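Local atomic coordinates of putative phosphohydrolase (Shewanella amazonensis, PDB entry 3M1T), a protein that is of unproven function but carries an HDOD domain, related to the HD-type phosphodiesterases, and is probably a signalling protein or phosphohydrolase. Residues A[50-55]-A[84-89]; A[218-223]-A[238-243]. One frame throughout, in Å; residues are numbered along the deposited sequence. Where two conformers were deposited one is given.

Contact 1 of 2, residues A[50-55]-A[84-89]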
# COMPACT_ATOMS: atom_id res chain seq x y z
N ALA A 50 -3.34 19.81 4.26
CA ALA A 50 -3.61 19.60 5.69
C ALA A 50 -3.48 18.13 6.03
O ALA A 50 -2.94 17.79 7.09
CB ALA A 50 -4.99 20.11 6.08
N ARG A 51 -3.98 17.27 5.15
CA ARG A 51 -3.89 15.82 5.36
C ARG A 51 -2.43 15.38 5.35
O ARG A 51 -2.02 14.55 6.16
CB ARG A 51 -4.70 15.05 4.31
CG ARG A 51 -4.70 13.53 4.53
CD ARG A 51 -5.45 12.78 3.42
NE ARG A 51 -6.76 13.40 3.22
CZ ARG A 51 -7.24 13.88 2.07
NH1 ARG A 51 -6.58 13.83 0.89
NH2 ARG A 51 -8.45 14.43 2.12
N VAL A 52 -1.65 15.91 4.40
CA VAL A 52 -0.21 15.61 4.34
C VAL A 52 0.46 15.96 5.67
O VAL A 52 1.24 15.17 6.24
CB VAL A 52 0.47 16.34 3.16
CG1 VAL A 52 1.96 16.20 3.19
CG2 VAL A 52 -0.09 15.80 1.87
N LEU A 53 0.16 17.15 6.17
CA LEU A 53 0.80 17.59 7.40
C LEU A 53 0.36 16.78 8.63
O LEU A 53 1.18 16.53 9.52
CB LEU A 53 0.56 19.09 7.62
CG LEU A 53 1.31 20.01 6.65
CD1 LEU A 53 0.92 21.48 6.90
CD2 LEU A 53 2.83 19.84 6.75
N ARG A 54 -0.90 16.35 8.68
CA ARG A 54 -1.32 15.45 9.76
C ARG A 54 -0.57 14.14 9.75
O ARG A 54 -0.22 13.59 10.82
CB ARG A 54 -2.81 15.15 9.66
CG ARG A 54 -3.70 16.34 10.05
CD ARG A 54 -5.10 15.89 10.40
NE ARG A 54 -5.83 15.26 9.29
CZ ARG A 54 -6.38 15.93 8.27
NH1 ARG A 54 -6.28 17.24 8.19
NH2 ARG A 54 -7.06 15.29 7.33
N LEU A 55 -0.34 13.61 8.55
CA LEU A 55 0.47 12.39 8.42
C LEU A 55 1.91 12.67 8.83
O LEU A 55 2.53 11.84 9.50
CB LEU A 55 0.44 11.84 7.00
CG LEU A 55 -0.91 11.28 6.55
CD1 LEU A 55 -0.79 10.73 5.13
CD2 LEU A 55 -1.43 10.19 7.47
N THR A 84 6.28 11.06 -0.70
CA THR A 84 5.65 9.86 -0.31
C THR A 84 4.33 10.13 0.43
O THR A 84 3.34 9.48 0.18
CB THR A 84 6.65 9.06 0.47
OG1 THR A 84 7.85 8.96 -0.34
CG2 THR A 84 6.06 7.71 0.80
N LEU A 85 4.32 11.12 1.32
CA LEU A 85 3.14 11.52 2.07
C LEU A 85 2.09 12.18 1.19
O LEU A 85 0.88 12.01 1.44
CB LEU A 85 3.52 12.42 3.26
CG LEU A 85 4.36 11.75 4.33
CD1 LEU A 85 4.57 12.77 5.42
CD2 LEU A 85 3.72 10.44 4.88
N VAL A 86 2.53 12.90 0.16
CA VAL A 86 1.59 13.47 -0.83
C VAL A 86 0.90 12.35 -1.57
O VAL A 86 -0.29 12.36 -1.73
CB VAL A 86 2.29 14.45 -1.82
CG1 VAL A 86 1.32 14.88 -2.90
CG2 VAL A 86 2.85 15.64 -1.04
N ILE A 87 1.67 11.34 -2.01
CA ILE A 87 1.09 10.21 -2.71
C ILE A 87 0.06 9.56 -1.83
O ILE A 87 -1.04 9.27 -2.26
CB ILE A 87 2.17 9.22 -3.14
CG1 ILE A 87 3.03 9.84 -4.23
CG2 ILE A 87 1.51 7.87 -3.63
CD1 ILE A 87 4.37 9.11 -4.47
N ALA A 88 0.46 9.23 -0.59
CA ALA A 88 -0.49 8.63 0.35
C ALA A 88 -1.76 9.42 0.53
O ALA A 88 -2.88 8.86 0.46
CB ALA A 88 0.22 8.36 1.76
N SER A 89 -1.61 10.74 0.69
CA SER A 89 -2.76 11.61 0.96
C SER A 89 -3.67 11.68 -0.26
O SER A 89 -4.89 11.66 -0.15
CB SER A 89 -2.29 12.99 1.36
OG SER A 89 -1.54 12.89 2.55
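Val52 sets one methyl against Leu85 and the other against Val86, and with Leu55 makes the apolar centre where helix 46-56 meets helix 79-94. Its CG1 lies anti to the backbone N (chi1 172°) and reaches Leu85 CB at 4.1 Å; CG2, the other branch, meets Val86 CG2 and the CB of Ser89. A beta-branched residue suits this spot because one short side chain fills two directions at once. One turn on, Leu55 lies against the same face of the partner helix: its CB touches Leu85 CD2, while its CD1 turns to Ala88 CB, 4.2 Å away.

Ser89, small like Ala88, probably helps the axes of the two segments come close. Val52 CG2 lies 3.3 Å from Ser89 OG and Leu55 CD1 sits nearby, so the hydroxyl has methyl groups around it. It is satisfied within its own helix, Ser89 OG giving its proton to Leu85 O at 2.8 Å; that oxygen also takes the backbone N-H of Ser89, from the other face of its plane. At the polar edge, Arg51 lays CD on Ser89 CB, and in the conformer given a bend at chi3 (-50°) brings Arg51 NH1 to Ser89 O at 2.9 Å, a bent bond arriving from above the carbonyl plane. Leu274, near the C-terminus, touches both Arg51 and Leu55. The two segments cross at 120°, a helix-to-helix packing within the all-helical HDOD domain.

Contact 2 of 2, residues A[218-223]-A[238-243]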
# COMPACT_ATOMS: atom_id res chain seq x y z
N LEU A 218 5.88 -7.17 0.25
CA LEU A 218 4.47 -7.12 0.59
C LEU A 218 4.03 -8.40 1.29
O LEU A 218 3.35 -8.37 2.33
CB LEU A 218 3.54 -6.86 -0.60
CG LEU A 218 3.46 -5.46 -1.13
CD1 LEU A 218 2.56 -5.53 -2.39
CD2 LEU A 218 2.93 -4.48 -0.04
N ALA A 219 4.43 -9.53 0.73
CA ALA A 219 4.01 -10.82 1.32
C ALA A 219 4.45 -10.92 2.78
O ALA A 219 3.65 -11.30 3.67
CB ALA A 219 4.54 -11.96 0.50
N MSE A 220 5.70 -10.57 3.02
CA MSE A 220 6.30 -10.62 4.35
C MSE A 220 5.63 -9.63 5.30
O MSE A 220 5.18 -9.97 6.40
CB MSE A 220 7.79 -10.41 4.25
CG MSE A 220 8.47 -10.30 5.62
SE MSE A 220 10.31 -10.86 5.45
CE MSE A 220 10.70 -11.05 7.38
N ALA A 221 5.49 -8.38 4.83
CA ALA A 221 4.94 -7.28 5.63
C ALA A 221 3.47 -7.57 5.99
O ALA A 221 3.03 -7.31 7.12
CB ALA A 221 5.09 -5.95 4.86
N LYS A 222 2.70 -8.11 5.04
CA LYS A 222 1.31 -8.46 5.31
C LYS A 222 1.14 -9.50 6.41
O LYS A 222 0.24 -9.40 7.22
CB LYS A 222 0.61 -8.95 4.04
CG LYS A 222 0.36 -7.86 3.03
CD LYS A 222 -0.17 -8.45 1.74
CE LYS A 222 -1.59 -9.01 1.87
NZ LYS A 222 -1.99 -9.77 0.65
N GLN A 223 1.99 -10.51 6.34
CA GLN A 223 1.97 -11.60 7.33
C GLN A 223 2.38 -11.08 8.69
O GLN A 223 1.75 -11.43 9.70
CB GLN A 223 2.82 -12.76 6.85
CG GLN A 223 2.61 -14.04 7.77
CD GLN A 223 3.09 -15.34 7.20
OE1 GLN A 223 3.42 -15.45 6.02
NE2 GLN A 223 3.19 -16.38 8.09
N SER A 238 12.42 -16.11 15.09
CA SER A 238 12.21 -17.41 14.45
C SER A 238 10.96 -17.36 13.59
O SER A 238 10.89 -18.03 12.56
CB SER A 238 12.09 -18.55 15.44
OG SER A 238 11.11 -18.36 16.44
N TRP A 239 9.95 -16.59 14.03
CA TRP A 239 8.77 -16.36 13.19
C TRP A 239 9.14 -15.62 11.92
O TRP A 239 8.78 -16.04 10.83
CB TRP A 239 7.76 -15.58 14.04
CG TRP A 239 6.56 -15.03 13.38
CD1 TRP A 239 5.62 -15.71 12.69
CD2 TRP A 239 6.15 -13.66 13.42
NE1 TRP A 239 4.62 -14.81 12.25
CE2 TRP A 239 4.94 -13.55 12.70
CE3 TRP A 239 6.71 -12.50 13.98
CZ2 TRP A 239 4.25 -12.35 12.60
CZ3 TRP A 239 6.03 -11.29 13.87
CH2 TRP A 239 4.83 -11.22 13.16
N LEU A 240 9.89 -14.54 12.06
CA LEU A 240 10.31 -13.76 10.92
C LEU A 240 11.13 -14.60 9.96
O LEU A 240 11.00 -14.46 8.76
CB LEU A 240 11.08 -12.51 11.38
CG LEU A 240 10.24 -11.48 12.15
CD1 LEU A 240 11.14 -10.43 12.80
CD2 LEU A 240 9.19 -10.80 11.25
N ALA A 241 12.00 -15.46 10.53
CA ALA A 241 12.82 -16.36 9.70
C ALA A 241 11.93 -17.25 8.80
O ALA A 241 12.24 -17.43 7.63
CB ALA A 241 13.77 -17.24 10.54
N GLN A 242 10.82 -17.74 9.33
CA GLN A 242 9.92 -18.62 8.58
C GLN A 242 9.24 -17.80 7.49
O GLN A 242 9.05 -18.27 6.36
CB GLN A 242 8.81 -19.21 9.48
CG GLN A 242 9.23 -20.03 10.62
CD GLN A 242 8.04 -20.43 11.50
OE1 GLN A 242 7.81 -19.84 12.57
NE2 GLN A 242 7.28 -21.42 11.04
N ILE A 243 8.91 -16.55 7.81
CA ILE A 243 8.25 -15.69 6.83
C ILE A 243 9.19 -15.31 5.68
O ILE A 243 8.79 -15.27 4.49
CB ILE A 243 7.64 -14.45 7.46
CG1 ILE A 243 6.57 -14.80 8.50
CG2 ILE A 243 6.95 -13.57 6.37
CD1 ILE A 243 6.10 -13.68 9.34
O HOH W 1 2.42 -15.96 10.92
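The flat amide of Gln223 rests against Ile243, with Gln223 CD 3.8 Å from Ile243 CG1. Ile243 in turn lays CD1 over one face of the Trp239 indole, 3.4 Å above the plane and toward its rim. At the ring's edge, in its plane, a water accepts from Trp239 NE1 at 2.8 Å; the same water accepts from Gln223 NE2, at 3.0 Å, and so bridges the two helices. Gln223 O also lies at the edge, near the ring's plane, a loose approach 3.9 Å from Trp239 CZ2. The Gln223 chain is extended, with CG anti to the backbone N (chi1 -170°), which carries the amide across to Ile243 and the water. Glutamine suits this margin because its methylene CG packs on Ile243 CD1 while its NH2 serves the water; an alanine here would probably uncover this flank of Ile243 and leave the bridging water held by the indole without its second donor.

Deeper in, Ile243 CG2 sits 3.6 Å from Met220 CA and also touches CG. Met220, a selenomethionine in the crystal, is long and unbranched, and its CE reaches Leu240, meeting Leu240 O at 3.7 Å and CD2 farther off. Leu120 of helix 103-124 and Leu256 of helix 256-263 touch Met220 too. The arrangement is that of a helical hairpin, its two segments roughly antiparallel at 145°, in which the successive helices 213-227 and 236-247 pack through a hydrophobic seam.

Both contacts join pairs of helices in this all-helical chain, but they share none of them and lie on opposite sides of its centre, their own centres 28 Å apart. Contact 1 belongs to the HDOD domain and links helices with another, 70-77, between them in the chain; contact 2 pairs successive helices nearer the C-terminus. Both are largely buried. Contact 1, whose segment axes are the closer, turns on a serine, buries more surface and is tied, in the conformer given, by an arginine to a main-chain oxygen. In contact 2 selenomethionine, isoleucine and glutamine side chains reach across the wider spacing, and the polar link between the helices passes through a water at a partly exposed glutamine.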